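Long-range contacts in phospholipase C beta (PDB 1JAD), which belongs to the phospholipase C beta family and is represented here by its C-terminal region, a long helical coiled coil that pairs with a second copy of itself: residues 8-16 and 128-139; 83-92 and 227-238. All blocks are in the same frame, centred on the assembly; numbering follows the deposited sequence.

How the interactions relate
Interactions 1 and 2 mark two distant places on one elongated, almost wholly helical chain. Both use helix 75-155, at 128-139 in interaction 1 and at 83-92 in interaction 2. Their centres lie 67 Å apart, on opposite sides of the centre of the chain, and their nearest atoms are about 44 Å from each other. In interaction 1 the N-terminal loop 8-16 lies along the helix. In interaction 2 the partner is segment 227-238 of helix 161-245. The second subunit touches both. A bound sulfate ion, probably from the crystallisation liquor, lies about 5 Å from the side chain of T11 in interaction 1.

Interaction 1 (8-16 and 128-139); sequences KEVTQLPEP and LKESSESNIKDI
The N-terminal loop 8-16 of this C-terminal coiled coil lies along helix 75-155, with V10, L13 and P14 meeting one face of segment 128-139. L13 lays its CD2 against S132 and N135, 3.6 Å from S132 CA and 3.3 Å from N135 ND2, while its CB lies 4.0 Å from L128 CD1. The side chain of L13 starts beside the backbone N and opposite its carbonyl carbon (chi1 -59°), which brings CD2 onto the helix. P14 follows, pointing toward the helix, with CG and CD against S131. Its CD touches both L128 CD1, at 3.9 Å, and S131 OG, at 3.3 Å. V10 packs near I139 at the other end, but that pair is modelled too close to be read in detail.

Helix 161-245 packs against both segments. K189 NZ hydrogen-bonds T11 O, the hydroxyls of S132 and T190 are hydrogen-bonded, and L186 touches T11 and N135. On another side of the helix, E133 and K129 form salt bridges with R99 and E212 of the second subunit.

One hydrogen bond crosses the two segments. N135 ND2 gives it to Q12 O at 3.0 Å, with an N-H...O angle of 161°. The carbonyl oxygen lies close to the amide plane of N135, but ND2 stands 49° above the carbonyl plane of Q12.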
# COMPACT_ATOMS: atom_id res chain seq x y z
N LYS A 8 -3.12 24.31 -22.56
CA LYS A 8 -3.87 23.95 -21.36
C LYS A 8 -5.27 23.41 -21.64
O LYS A 8 -5.93 22.86 -20.76
CB LYS A 8 -3.95 25.15 -20.40
CG LYS A 8 -4.56 26.41 -21.00
CD LYS A 8 -3.68 26.98 -22.10
CE LYS A 8 -4.27 28.26 -22.68
NZ LYS A 8 -3.42 28.79 -23.78
N GLU A 9 -5.72 23.57 -22.88
CA GLU A 9 -7.03 23.09 -23.28
C GLU A 9 -6.93 21.61 -23.65
O GLU A 9 -7.81 20.81 -23.33
CB GLU A 9 -7.55 23.89 -24.49
CG GLU A 9 -7.54 25.40 -24.31
CD GLU A 9 -8.10 26.13 -25.53
OE1 GLU A 9 -7.61 25.89 -26.65
OE2 GLU A 9 -9.04 26.96 -25.36
N VAL A 10 -5.84 21.26 -24.31
CA VAL A 10 -5.63 19.90 -24.77
C VAL A 10 -4.71 19.02 -23.90
O VAL A 10 -4.49 17.86 -24.23
CB VAL A 10 -5.10 19.90 -26.22
CG1 VAL A 10 -6.11 20.58 -27.14
CG2 VAL A 10 -3.76 20.62 -26.30
N THR A 11 -4.18 19.58 -22.82
CA THR A 11 -3.31 18.82 -21.91
C THR A 11 -3.85 18.85 -20.49
O THR A 11 -3.09 18.77 -19.53
CB THR A 11 -1.87 19.39 -21.85
OG1 THR A 11 -1.88 20.66 -21.18
CG2 THR A 11 -1.31 19.56 -23.24
N GLN A 12 -5.17 18.98 -20.35
CA GLN A 12 -5.76 19.06 -19.02
C GLN A 12 -5.95 17.69 -18.35
O GLN A 12 -6.53 16.77 -18.92
CB GLN A 12 -7.08 19.82 -19.07
CG GLN A 12 -7.77 19.96 -17.72
CD GLN A 12 -8.78 21.09 -17.69
OE1 GLN A 12 -9.64 21.18 -18.57
NE2 GLN A 12 -8.69 21.95 -16.68
N LEU A 13 -5.44 17.59 -17.13
CA LEU A 13 -5.51 16.36 -16.35
C LEU A 13 -6.15 16.59 -14.98
O LEU A 13 -6.15 17.70 -14.47
CB LEU A 13 -4.10 15.79 -16.19
CG LEU A 13 -3.34 15.47 -17.48
CD1 LEU A 13 -1.92 15.04 -17.15
CD2 LEU A 13 -4.08 14.38 -18.26
N PRO A 14 -6.72 15.53 -14.38
CA PRO A 14 -7.37 15.59 -13.07
C PRO A 14 -6.35 15.90 -11.98
O PRO A 14 -5.47 15.09 -11.69
CB PRO A 14 -7.96 14.19 -12.91
CG PRO A 14 -8.18 13.76 -14.34
CD PRO A 14 -6.84 14.16 -14.90
N GLU A 15 -6.49 17.07 -11.36
CA GLU A 15 -5.57 17.47 -10.31
C GLU A 15 -5.50 16.44 -9.16
O GLU A 15 -6.52 16.02 -8.62
CB GLU A 15 -5.94 18.87 -9.79
CG GLU A 15 -7.43 19.17 -9.59
CD GLU A 15 -8.19 19.45 -10.90
OE1 GLU A 15 -9.38 19.82 -10.80
OE2 GLU A 15 -7.62 19.31 -12.00
N PRO A 16 -4.28 16.04 -8.78
CA PRO A 16 -3.99 15.06 -7.72
C PRO A 16 -4.74 15.26 -6.41
O PRO A 16 -4.61 16.29 -5.76
CB PRO A 16 -2.48 15.20 -7.55
CG PRO A 16 -2.05 15.44 -8.97
CD PRO A 16 -3.01 16.56 -9.32
N LEU A 128 -6.55 9.12 -13.81
CA LEU A 128 -5.53 10.00 -14.37
C LEU A 128 -5.03 9.42 -15.70
O LEU A 128 -5.00 10.11 -16.72
CB LEU A 128 -4.37 10.15 -13.39
CG LEU A 128 -3.12 10.92 -13.82
CD1 LEU A 128 -3.47 12.37 -14.18
CD2 LEU A 128 -2.12 10.87 -12.67
N LYS A 129 -4.67 8.13 -15.69
CA LYS A 129 -4.19 7.45 -16.89
C LYS A 129 -5.19 7.44 -18.04
O LYS A 129 -4.79 7.67 -19.19
CB LYS A 129 -3.76 6.02 -16.56
CG LYS A 129 -2.61 5.94 -15.58
CD LYS A 129 -1.95 4.57 -15.58
CE LYS A 129 -0.78 4.56 -14.60
NZ LYS A 129 -0.02 3.29 -14.68
N GLU A 130 -6.46 7.15 -17.77
CA GLU A 130 -7.43 7.14 -18.86
C GLU A 130 -7.59 8.54 -19.42
O GLU A 130 -7.69 8.74 -20.63
CB GLU A 130 -8.80 6.63 -18.40
CG GLU A 130 -8.80 5.19 -17.91
CD GLU A 130 -10.19 4.58 -17.84
OE1 GLU A 130 -11.08 5.13 -17.14
OE2 GLU A 130 -10.41 3.53 -18.49
N SER A 131 -7.62 9.52 -18.52
CA SER A 131 -7.75 10.92 -18.90
C SER A 131 -6.61 11.30 -19.85
O SER A 131 -6.83 11.82 -20.95
CB SER A 131 -7.71 11.79 -17.64
OG SER A 131 -7.72 13.16 -17.96
N SER A 132 -5.38 11.04 -19.41
CA SER A 132 -4.20 11.33 -20.20
C SER A 132 -4.32 10.74 -21.60
O SER A 132 -4.24 11.47 -22.60
CB SER A 132 -2.98 10.73 -19.51
OG SER A 132 -1.84 10.76 -20.35
N GLU A 133 -4.52 9.43 -21.68
CA GLU A 133 -4.65 8.76 -22.97
C GLU A 133 -5.80 9.30 -23.77
O GLU A 133 -5.78 9.31 -25.00
CB GLU A 133 -4.84 7.25 -22.78
CG GLU A 133 -3.60 6.50 -22.32
CD GLU A 133 -2.40 6.74 -23.22
OE1 GLU A 133 -2.57 6.84 -24.46
OE2 GLU A 133 -1.28 6.82 -22.68
N SER A 134 -6.84 9.75 -23.07
CA SER A 134 -7.99 10.31 -23.75
C SER A 134 -7.58 11.62 -24.44
O SER A 134 -8.04 11.92 -25.53
CB SER A 134 -9.11 10.56 -22.75
OG SER A 134 -10.27 11.02 -23.42
N ASN A 135 -6.70 12.39 -23.80
CA ASN A 135 -6.24 13.64 -24.42
C ASN A 135 -5.46 13.29 -25.66
O ASN A 135 -5.64 13.91 -26.71
CB ASN A 135 -5.34 14.44 -23.48
CG ASN A 135 -6.09 15.04 -22.32
OD1 ASN A 135 -7.18 15.59 -22.51
ND2 ASN A 135 -5.51 14.98 -21.13
N ILE A 136 -4.58 12.30 -25.53
CA ILE A 136 -3.77 11.86 -26.66
C ILE A 136 -4.62 11.48 -27.85
O ILE A 136 -4.26 11.79 -29.00
CB ILE A 136 -2.92 10.63 -26.31
CG1 ILE A 136 -1.91 10.99 -25.22
CG2 ILE A 136 -2.21 10.11 -27.58
CD1 ILE A 136 -1.01 9.83 -24.81
N LYS A 137 -5.75 10.83 -27.60
CA LYS A 137 -6.62 10.41 -28.70
C LYS A 137 -7.21 11.62 -29.41
O LYS A 137 -7.15 11.73 -30.64
CB LYS A 137 -7.74 9.49 -28.19
CG LYS A 137 -8.42 8.72 -29.31
CD LYS A 137 -9.56 7.80 -28.86
CE LYS A 137 -10.81 8.59 -28.49
NZ LYS A 137 -11.98 7.70 -28.19
N ASP A 138 -7.78 12.54 -28.64
CA ASP A 138 -8.39 13.73 -29.22
C ASP A 138 -7.35 14.71 -29.80
O ASP A 138 -7.64 15.49 -30.71
CB ASP A 138 -9.32 14.36 -28.18
CG ASP A 138 -10.53 13.45 -27.86
OD1 ASP A 138 -11.36 13.20 -28.77
OD2 ASP A 138 -10.65 12.96 -26.71
N ILE A 139 -6.14 14.65 -29.29
CA ILE A 139 -5.07 15.49 -29.83
C ILE A 139 -4.79 15.00 -31.25
O ILE A 139 -4.67 15.79 -32.19
CB ILE A 139 -3.79 15.36 -28.96
CG1 ILE A 139 -4.00 16.08 -27.64
CG2 ILE A 139 -2.59 15.92 -29.71
CD1 ILE A 139 -4.30 17.53 -27.81

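Interaction 2 (83-92 and 227-238); sequences LEMELIHLGE and LKTLTVEVQEMV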
# COMPACT_ATOMS: atom_id res chain seq x y z
N LEU A 83 -5.74 -13.74 49.14
CA LEU A 83 -6.83 -13.17 48.35
C LEU A 83 -6.30 -11.97 47.58
O LEU A 83 -6.51 -11.83 46.38
CB LEU A 83 -7.96 -12.73 49.26
CG LEU A 83 -9.13 -11.99 48.61
CD1 LEU A 83 -9.80 -12.88 47.58
CD2 LEU A 83 -10.12 -11.58 49.69
N GLU A 84 -5.60 -11.10 48.31
CA GLU A 84 -5.02 -9.90 47.74
C GLU A 84 -4.12 -10.19 46.55
O GLU A 84 -4.17 -9.47 45.55
CB GLU A 84 -4.23 -9.15 48.82
CG GLU A 84 -5.12 -8.54 49.90
CD GLU A 84 -4.36 -7.75 50.94
OE1 GLU A 84 -3.59 -6.83 50.57
OE2 GLU A 84 -4.53 -8.03 52.15
N MSE A 85 -3.32 -11.25 46.64
CA MSE A 85 -2.41 -11.59 45.57
C MSE A 85 -3.11 -12.20 44.35
O MSE A 85 -2.65 -12.03 43.22
CB MSE A 85 -1.31 -12.52 46.08
CG MSE A 85 -0.09 -12.60 45.15
SE MSE A 85 0.70 -10.95 44.82
CE MSE A 85 1.03 -10.36 46.54
N GLU A 86 -4.21 -12.92 44.57
CA GLU A 86 -4.94 -13.49 43.44
C GLU A 86 -5.71 -12.40 42.71
O GLU A 86 -6.01 -12.52 41.52
CB GLU A 86 -5.89 -14.59 43.89
CG GLU A 86 -5.19 -15.91 44.19
CD GLU A 86 -6.17 -17.02 44.54
OE1 GLU A 86 -7.12 -17.24 43.76
OE2 GLU A 86 -5.97 -17.67 45.59
N LEU A 87 -6.04 -11.34 43.44
CA LEU A 87 -6.73 -10.21 42.82
C LEU A 87 -5.67 -9.42 42.06
O LEU A 87 -5.91 -9.01 40.93
CB LEU A 87 -7.39 -9.33 43.88
CG LEU A 87 -8.66 -9.91 44.53
CD1 LEU A 87 -9.13 -8.97 45.63
CD2 LEU A 87 -9.75 -10.12 43.47
N ILE A 88 -4.51 -9.22 42.67
CA ILE A 88 -3.43 -8.51 42.00
C ILE A 88 -3.14 -9.22 40.67
O ILE A 88 -3.16 -8.60 39.61
CB ILE A 88 -2.15 -8.49 42.84
CG1 ILE A 88 -2.33 -7.62 44.08
CG2 ILE A 88 -0.98 -7.98 42.00
CD1 ILE A 88 -2.48 -6.16 43.77
N HIS A 89 -2.86 -10.52 40.74
CA HIS A 89 -2.58 -11.28 39.53
C HIS A 89 -3.72 -11.17 38.54
O HIS A 89 -3.49 -11.03 37.33
CB HIS A 89 -2.29 -12.74 39.85
CG HIS A 89 -0.93 -12.95 40.45
ND1 HIS A 89 -0.43 -14.21 40.73
CD2 HIS A 89 0.04 -12.07 40.80
CE1 HIS A 89 0.79 -14.08 41.23
NE2 HIS A 89 1.10 -12.80 41.28
N LEU A 90 -4.95 -11.23 39.03
CA LEU A 90 -6.10 -11.11 38.13
C LEU A 90 -6.06 -9.74 37.45
O LEU A 90 -6.41 -9.61 36.28
CB LEU A 90 -7.41 -11.24 38.90
CG LEU A 90 -8.62 -10.98 38.00
CD1 LEU A 90 -8.62 -11.99 36.88
CD2 LEU A 90 -9.91 -11.04 38.80
N GLY A 91 -5.65 -8.72 38.20
CA GLY A 91 -5.58 -7.39 37.64
C GLY A 91 -4.51 -7.33 36.57
O GLY A 91 -4.73 -6.76 35.49
N GLU A 92 -3.37 -7.94 36.85
CA GLU A 92 -2.25 -7.96 35.91
C GLU A 92 -2.61 -8.57 34.56
O GLU A 92 -2.30 -7.98 33.52
CB GLU A 92 -1.05 -8.71 36.52
CG GLU A 92 -0.41 -7.99 37.72
CD GLU A 92 0.77 -8.76 38.33
OE1 GLU A 92 1.47 -8.19 39.20
OE2 GLU A 92 1.01 -9.93 37.95
N LEU A 227 -1.86 -0.44 36.37
CA LEU A 227 -0.96 -1.27 37.16
C LEU A 227 -0.37 -0.56 38.39
O LEU A 227 -0.15 -1.17 39.42
CB LEU A 227 0.18 -1.78 36.26
CG LEU A 227 0.95 -3.00 36.75
CD1 LEU A 227 -0.01 -4.18 36.81
CD2 LEU A 227 2.10 -3.33 35.81
N LYS A 228 -0.14 0.74 38.26
CA LYS A 228 0.44 1.53 39.35
C LYS A 228 -0.55 1.76 40.50
O LYS A 228 -0.15 1.95 41.65
CB LYS A 228 0.96 2.86 38.78
CG LYS A 228 2.09 2.65 37.76
CD LYS A 228 2.34 3.85 36.84
CE LYS A 228 2.85 5.07 37.58
NZ LYS A 228 3.08 6.20 36.64
N THR A 229 -1.84 1.74 40.19
CA THR A 229 -2.85 1.93 41.22
C THR A 229 -3.43 0.60 41.67
O THR A 229 -4.04 0.51 42.73
CB THR A 229 -4.01 2.81 40.72
OG1 THR A 229 -4.56 2.23 39.53
CG2 THR A 229 -3.54 4.22 40.46
N LEU A 230 -3.23 -0.43 40.85
CA LEU A 230 -3.73 -1.77 41.12
C LEU A 230 -3.57 -2.25 42.57
O LEU A 230 -4.54 -2.72 43.16
CB LEU A 230 -3.05 -2.79 40.19
CG LEU A 230 -3.37 -4.28 40.36
CD1 LEU A 230 -4.85 -4.55 40.12
CD2 LEU A 230 -2.52 -5.07 39.38
N THR A 231 -2.37 -2.13 43.12
CA THR A 231 -2.11 -2.58 44.49
C THR A 231 -3.06 -2.00 45.54
O THR A 231 -3.43 -2.69 46.48
CB THR A 231 -0.66 -2.25 44.91
OG1 THR A 231 0.26 -2.94 44.07
CG2 THR A 231 -0.43 -2.66 46.35
N VAL A 232 -3.44 -0.74 45.39
CA VAL A 232 -4.34 -0.07 46.33
C VAL A 232 -5.81 -0.39 46.05
O VAL A 232 -6.57 -0.67 46.97
CB VAL A 232 -4.15 1.47 46.29
CG1 VAL A 232 -5.22 2.15 47.11
CG2 VAL A 232 -2.79 1.83 46.85
N GLU A 233 -6.21 -0.35 44.79
CA GLU A 233 -7.60 -0.63 44.43
C GLU A 233 -8.05 -2.02 44.89
O GLU A 233 -9.25 -2.30 44.95
CB GLU A 233 -7.79 -0.52 42.91
CG GLU A 233 -7.59 0.88 42.34
CD GLU A 233 -7.78 0.93 40.84
OE1 GLU A 233 -8.88 0.58 40.36
OE2 GLU A 233 -6.82 1.30 40.12
N VAL A 234 -7.10 -2.88 45.22
CA VAL A 234 -7.43 -4.22 45.68
C VAL A 234 -7.42 -4.32 47.19
O VAL A 234 -8.37 -4.83 47.79
CB VAL A 234 -6.46 -5.28 45.09
CG1 VAL A 234 -6.63 -5.34 43.59
CG2 VAL A 234 -5.03 -4.94 45.45
N GLN A 235 -6.36 -3.84 47.82
CA GLN A 235 -6.25 -3.88 49.28
C GLN A 235 -7.49 -3.23 49.89
O GLN A 235 -7.97 -3.66 50.94
CB GLN A 235 -4.99 -3.16 49.74
CG GLN A 235 -3.71 -3.78 49.21
CD GLN A 235 -2.46 -3.08 49.71
OE1 GLN A 235 -2.31 -1.87 49.55
NE2 GLN A 235 -1.55 -3.83 50.31
N GLU A 236 -8.00 -2.19 49.22
CA GLU A 236 -9.19 -1.50 49.68
C GLU A 236 -10.43 -2.36 49.44
O GLU A 236 -11.17 -2.67 50.37
CB GLU A 236 -9.37 -0.15 48.97
CG GLU A 236 -8.29 0.88 49.27
CD GLU A 236 -8.59 2.24 48.64
OE1 GLU A 236 -8.75 2.31 47.40
OE2 GLU A 236 -8.67 3.24 49.39
N MSE A 237 -10.65 -2.74 48.18
CA MSE A 237 -11.80 -3.57 47.82
C MSE A 237 -11.90 -4.77 48.76
O MSE A 237 -12.99 -5.28 49.02
CB MSE A 237 -11.69 -4.01 46.36
CG MSE A 237 -12.89 -4.81 45.83
SE MSE A 237 -12.74 -6.62 45.94
CE MSE A 237 -11.43 -6.91 44.75
N VAL A 238 -10.75 -5.22 49.27
CA VAL A 238 -10.71 -6.35 50.19
C VAL A 238 -11.19 -5.89 51.56
O VAL A 238 -12.04 -6.54 52.18
CB VAL A 238 -9.29 -6.93 50.34
CG1 VAL A 238 -9.27 -8.04 51.38
CG2 VAL A 238 -8.80 -7.47 49.00
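L87, I88, L230, V234 and V238 form the apolar seam of a roughly antiparallel helix pair in the coiled coil. Segments 83-92 and 227-238 run at 138° to each other, and their axes approach to 9.5 Å. No hydrogen bond crosses between them.

Packing is closest around I88 and L87. I88 CD1 reaches V234 CG2 at 3.3 Å, the two side chains crossing at about a right angle. The same methyl lies over the backbone of the partner helix at T231 CA. I88 CG1 leaves beside the backbone N (chi1 -69°), and a further turn at chi2 brings CD1 to this spot. L87 points at the other helix and touches V238 CG2 with CD1 at 3.7 Å. The selenomethionine at 237 bends at chi2 and chi3, so that its CE also meets L87 CD1. L230 fits against the glycine, with CD1 3.8 Å from G91 CA. Its other methyl, CD2, lies 3.6 Å from I88 O.

The flank is polar, and Q235 is exposed to solvent. E84 OE1 stands 3.3 Å from Q235 CG and makes no hydrogen bond to the amide of that residue. The carboxylate and amide planes are 61° apart. The other oxygen, E84 OE2, is in a salt bridge with K80. At the far end E92 CG touches L227 CD1, at 3.9 Å, and L230 CD2.

Helix 28-64 covers another side of segment 83-92. Y59 packs on L83, and L55 on L87. The second subunit packs on the E92 end and the middle of the contact: its H175 meets E92, its V180 meets L227 and its I176 meets T231.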